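Long-range contact in synaptic vesicle glycoprotein 2C (Homo sapiens, PDB 4JRA), which is a synaptic vesicle membrane glycoprotein whose luminal domain, a right-handed beta-helix of the pentapeptide-repeat type, is known as a protein receptor for botulinum neurotoxin A: residues D[37-42]-D[56-61]. Sequence-based numbering, arbitrary orientation.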
ATOM      1  N   ARG D  37      31.059   2.801  19.396  1.00 32.11           N
ATOM      2  CA  ARG D  37      30.614   1.425  19.558  1.00 28.96           C
ATOM      3  C   ARG D  37      31.333   0.568  18.535  1.00 27.13           C
ATOM      4  O   ARG D  37      31.664   1.034  17.442  1.00 26.71           O
ATOM      5  CB  ARG D  37      29.092   1.297  19.390  1.00 30.16           C
ATOM      6  CG  ARG D  37      28.560   1.502  17.964  1.00 28.32           C
ATOM      7  CD  ARG D  37      27.307   0.688  17.687  1.00 21.40           C
ATOM      8  NE  ARG D  37      26.141   1.165  18.426  1.00 17.84           N
ATOM      9  CZ  ARG D  37      24.945   1.421  17.896  1.00 19.37           C
ATOM     10  NH1 ARG D  37      24.712   1.260  16.600  1.00 12.88           N
ATOM     11  NH2 ARG D  37      23.963   1.851  18.676  1.00 22.93           N
ATOM     12  N   ASP D  38      31.575  -0.688  18.892  1.00 29.43           N
ATOM     13  CA  ASP D  38      32.283  -1.619  18.017  1.00 27.53           C
ATOM     14  C   ASP D  38      31.413  -1.996  16.818  1.00 29.95           C
ATOM     15  O   ASP D  38      30.220  -2.231  16.957  1.00 27.99           O
ATOM     16  CB  ASP D  38      32.672  -2.875  18.788  1.00 24.97           C
ATOM     17  CG  ASP D  38      33.909  -2.686  19.647  1.00 27.69           C
ATOM     18  OD1 ASP D  38      34.874  -2.038  19.192  1.00 26.82           O
ATOM     19  OD2 ASP D  38      33.914  -3.197  20.787  1.00 29.58           O
ATOM     20  N   LYS D  39      32.031  -2.085  15.649  1.00 33.82           N
ATOM     21  CA  LYS D  39      31.300  -2.154  14.392  1.00 32.39           C
ATOM     22  C   LYS D  39      32.102  -2.917  13.343  1.00 32.68           C
ATOM     23  O   LYS D  39      33.293  -2.687  13.167  1.00 34.38           O
ATOM     24  CB  LYS D  39      31.030  -0.733  13.910  1.00 32.35           C
ATOM     25  CG  LYS D  39      30.269  -0.622  12.609  1.00 32.97           C
ATOM     26  CD  LYS D  39      30.226   0.828  12.116  1.00 30.51           C
ATOM     27  CE  LYS D  39      29.832   1.825  13.224  1.00 29.36           C
ATOM     28  NZ  LYS D  39      30.914   2.265  14.183  1.00 23.22           N
ATOM     29  N   TYR D  40      31.445  -3.834  12.648  1.00 33.60           N
ATOM     30  CA  TYR D  40      32.118  -4.678  11.670  1.00 30.96           C
ATOM     31  C   TYR D  40      31.207  -4.817  10.454  1.00 30.84           C
ATOM     32  O   TYR D  40      30.182  -5.482  10.524  1.00 34.62           O
ATOM     33  CB  TYR D  40      32.433  -6.049  12.286  1.00 33.69           C
ATOM     34  CG  TYR D  40      33.082  -7.019  11.314  1.00 35.88           C
ATOM     35  CD1 TYR D  40      34.065  -6.592  10.432  1.00 33.94           C
ATOM     36  CD2 TYR D  40      32.712  -8.361  11.278  1.00 32.95           C
ATOM     37  CE1 TYR D  40      34.647  -7.461   9.539  1.00 32.39           C
ATOM     38  CE2 TYR D  40      33.298  -9.239  10.389  1.00 30.38           C
ATOM     39  CZ  TYR D  40      34.264  -8.782   9.522  1.00 36.17           C
ATOM     40  OH  TYR D  40      34.855  -9.645   8.625  1.00 44.17           O
ATOM     41  N   ALA D  41      31.590  -4.197   9.339  1.00 31.68           N
ATOM     42  CA  ALA D  41      30.694  -4.034   8.189  1.00 25.72           C
ATOM     43  C   ALA D  41      31.217  -4.640   6.887  1.00 27.72           C
ATOM     44  O   ALA D  41      32.336  -5.154   6.839  1.00 24.54           O
ATOM     45  CB  ALA D  41      30.398  -2.567   7.980  1.00 23.62           C
ATOM     46  N   ASN D  42      30.381  -4.566   5.846  1.00 31.67           N
ATOM     47  CA  ASN D  42      30.681  -5.088   4.506  1.00 30.27           C
ATOM     48  C   ASN D  42      31.539  -6.347   4.527  1.00 31.22           C
ATOM     49  O   ASN D  42      32.704  -6.313   4.130  1.00 29.88           O
ATOM     50  CB  ASN D  42      31.387  -4.022   3.656  1.00 29.03           C
ATOM     51  CG  ASN D  42      30.566  -2.761   3.473  1.00 24.17           C
ATOM     52  OD1 ASN D  42      29.350  -2.806   3.317  1.00 22.54           O
ATOM     53  ND2 ASN D  42      31.234  -1.623   3.487  1.00 26.77           N
ATOM     54  N   GLY D  56      28.279  -6.731  22.197  1.00 24.30           N
ATOM     55  CA  GLY D  56      28.507  -5.311  22.020  1.00 22.33           C
ATOM     56  C   GLY D  56      28.809  -4.880  20.600  1.00 21.99           C
ATOM     57  O   GLY D  56      29.294  -3.774  20.378  1.00 21.62           O
ATOM     58  N   MET D  57      28.491  -5.736  19.636  1.00 26.44           N
ATOM     59  CA  MET D  57      28.873  -5.510  18.243  1.00 31.45           C
ATOM     60  C   MET D  57      27.737  -4.911  17.429  1.00 28.30           C
ATOM     61  O   MET D  57      26.574  -5.245  17.651  1.00 29.96           O
ATOM     62  CB  MET D  57      29.263  -6.837  17.585  1.00 39.87           C
ATOM     63  CG  MET D  57      30.239  -7.693  18.370  1.00 41.41           C
ATOM     64  SD  MET D  57      31.774  -6.829  18.729  1.00 26.67           S
ATOM     65  CE  MET D  57      32.196  -6.053  17.173  1.00 24.93           C
ATOM     66  N   GLU D  58      28.078  -4.036  16.484  1.00 20.88           N
ATOM     67  CA  GLU D  58      27.184  -3.687  15.385  1.00 13.13           C
ATOM     68  C   GLU D  58      27.687  -4.399  14.121  1.00 15.55           C
ATOM     69  O   GLU D  58      28.860  -4.284  13.768  1.00 18.16           O
ATOM     70  CB  GLU D  58      27.124  -2.164  15.150  1.00 13.03           C
ATOM     71  CG  GLU D  58      26.295  -1.779  13.916  1.00 12.78           C
ATOM     72  CD  GLU D  58      26.364  -0.326  13.545  1.00 14.88           C
ATOM     73  OE1 GLU D  58      26.838   0.478  14.358  1.00 18.51           O
ATOM     74  OE2 GLU D  58      25.952   0.026  12.421  1.00 21.19           O
ATOM     75  N   TYR D  59      26.816  -5.153  13.448  1.00 15.06           N
ATOM     76  CA  TYR D  59      27.161  -5.783  12.168  1.00 13.24           C
ATOM     77  C   TYR D  59      26.406  -5.081  11.053  1.00 15.45           C
ATOM     78  O   TYR D  59      25.238  -5.345  10.865  1.00 23.88           O
ATOM     79  CB  TYR D  59      26.810  -7.273  12.192  1.00  8.09           C
ATOM     80  CG  TYR D  59      27.649  -8.055  13.192  1.00 11.54           C
ATOM     81  CD1 TYR D  59      28.914  -8.502  12.872  1.00 16.48           C
ATOM     82  CD2 TYR D  59      27.182  -8.322  14.464  1.00 17.94           C
ATOM     83  CE1 TYR D  59      29.688  -9.209  13.797  1.00 20.34           C
ATOM     84  CE2 TYR D  59      27.949  -9.029  15.391  1.00 19.28           C
ATOM     85  CZ  TYR D  59      29.199  -9.468  15.053  1.00 20.33           C
ATOM     86  OH  TYR D  59      29.956 -10.165  15.974  1.00 18.30           O
ATOM     87  N   ASP D  60      27.061  -4.184  10.322  1.00 12.63           N
ATOM     88  CA  ASP D  60      26.406  -3.458   9.241  1.00 14.06           C
ATOM     89  C   ASP D  60      26.598  -4.153   7.904  1.00 24.81           C
ATOM     90  O   ASP D  60      27.721  -4.358   7.455  1.00 26.65           O
ATOM     91  CB  ASP D  60      26.957  -2.034   9.128  1.00 16.14           C
ATOM     92  CG  ASP D  60      26.110  -1.146   8.237  1.00 17.72           C
ATOM     93  OD1 ASP D  60      25.149  -1.651   7.639  1.00 23.88           O
ATOM     94  OD2 ASP D  60      26.395   0.063   8.138  1.00 18.38           O
ATOM     95  N   ASN D  61      25.488  -4.462   7.247  1.00 32.47           N
ATOM     96  CA  ASN D  61      25.501  -5.166   5.972  1.00 33.49           C
ATOM     97  C   ASN D  61      26.520  -6.293   5.936  1.00 32.31           C
ATOM     98  O   ASN D  61      27.505  -6.249   5.197  1.00 30.94           O
ATOM     99  CB  ASN D  61      25.718  -4.203   4.808  1.00 35.53           C
ATOM    100  CG  ASN D  61      25.278  -4.792   3.495  1.00 34.53           C
ATOM    101  OD1 ASN D  61      24.096  -4.773   3.172  1.00 39.09           O
ATOM    102  ND2 ASN D  61      26.217  -5.343   2.741  1.00 30.17           N
TER
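M57 opens the contact by curling its thioether back toward the neighbouring strand: with the chain bent at both the CB-CG and CG-SD bonds, M57 CE lies against D38 CB at 3.6 Å. A flexible, unbranched methionine suits this place, since its methyl can fold over the aliphatic stub of an exposed aspartate. E58 follows on the other face and makes the largest single contribution. Its backbone is gripped twice, N giving a hydrogen bond to D38 O (2.8 Å) and O accepting one from Y40 N (2.9 Å), as expected between parallel strands. Its side chain leaves with CG anti to the backbone N (chi1 175°) and stays extended, bringing the carboxylate between two basic residues. R37 NH1 makes a salt bridge to E58 OE1 at 3.2 Å, nearly straight, with the oxygen in the guanidinium plane but approached from above the carboxylate plane. K39 runs alongside, its CE 3.5 Å from E58 OE1, so its methylenes pack while its ammonium probably adds only longer-range attraction. Y59 returns to the face of M57, where broad aromatic rings suit apolar packing across strands: edge meets edge, Y59 CE1 to Y40 CD2 at 4.0 Å, and Y40 also stacks on F43. At D60 the methylene touches the small A41, CB to CB at 3.7 Å, while D60 O accepts a hydrogen bond from N42 N (3.1 Å). N42 and N61 both take positive phi, which asparagine tolerates well, where the chain turns the corner between faces of the beta-helix. Strand 38-41 is one of two outermost strands of its parallel sheet within the chain; strand 57-60 lies between it and strand 78-80, where Y59 meets F79.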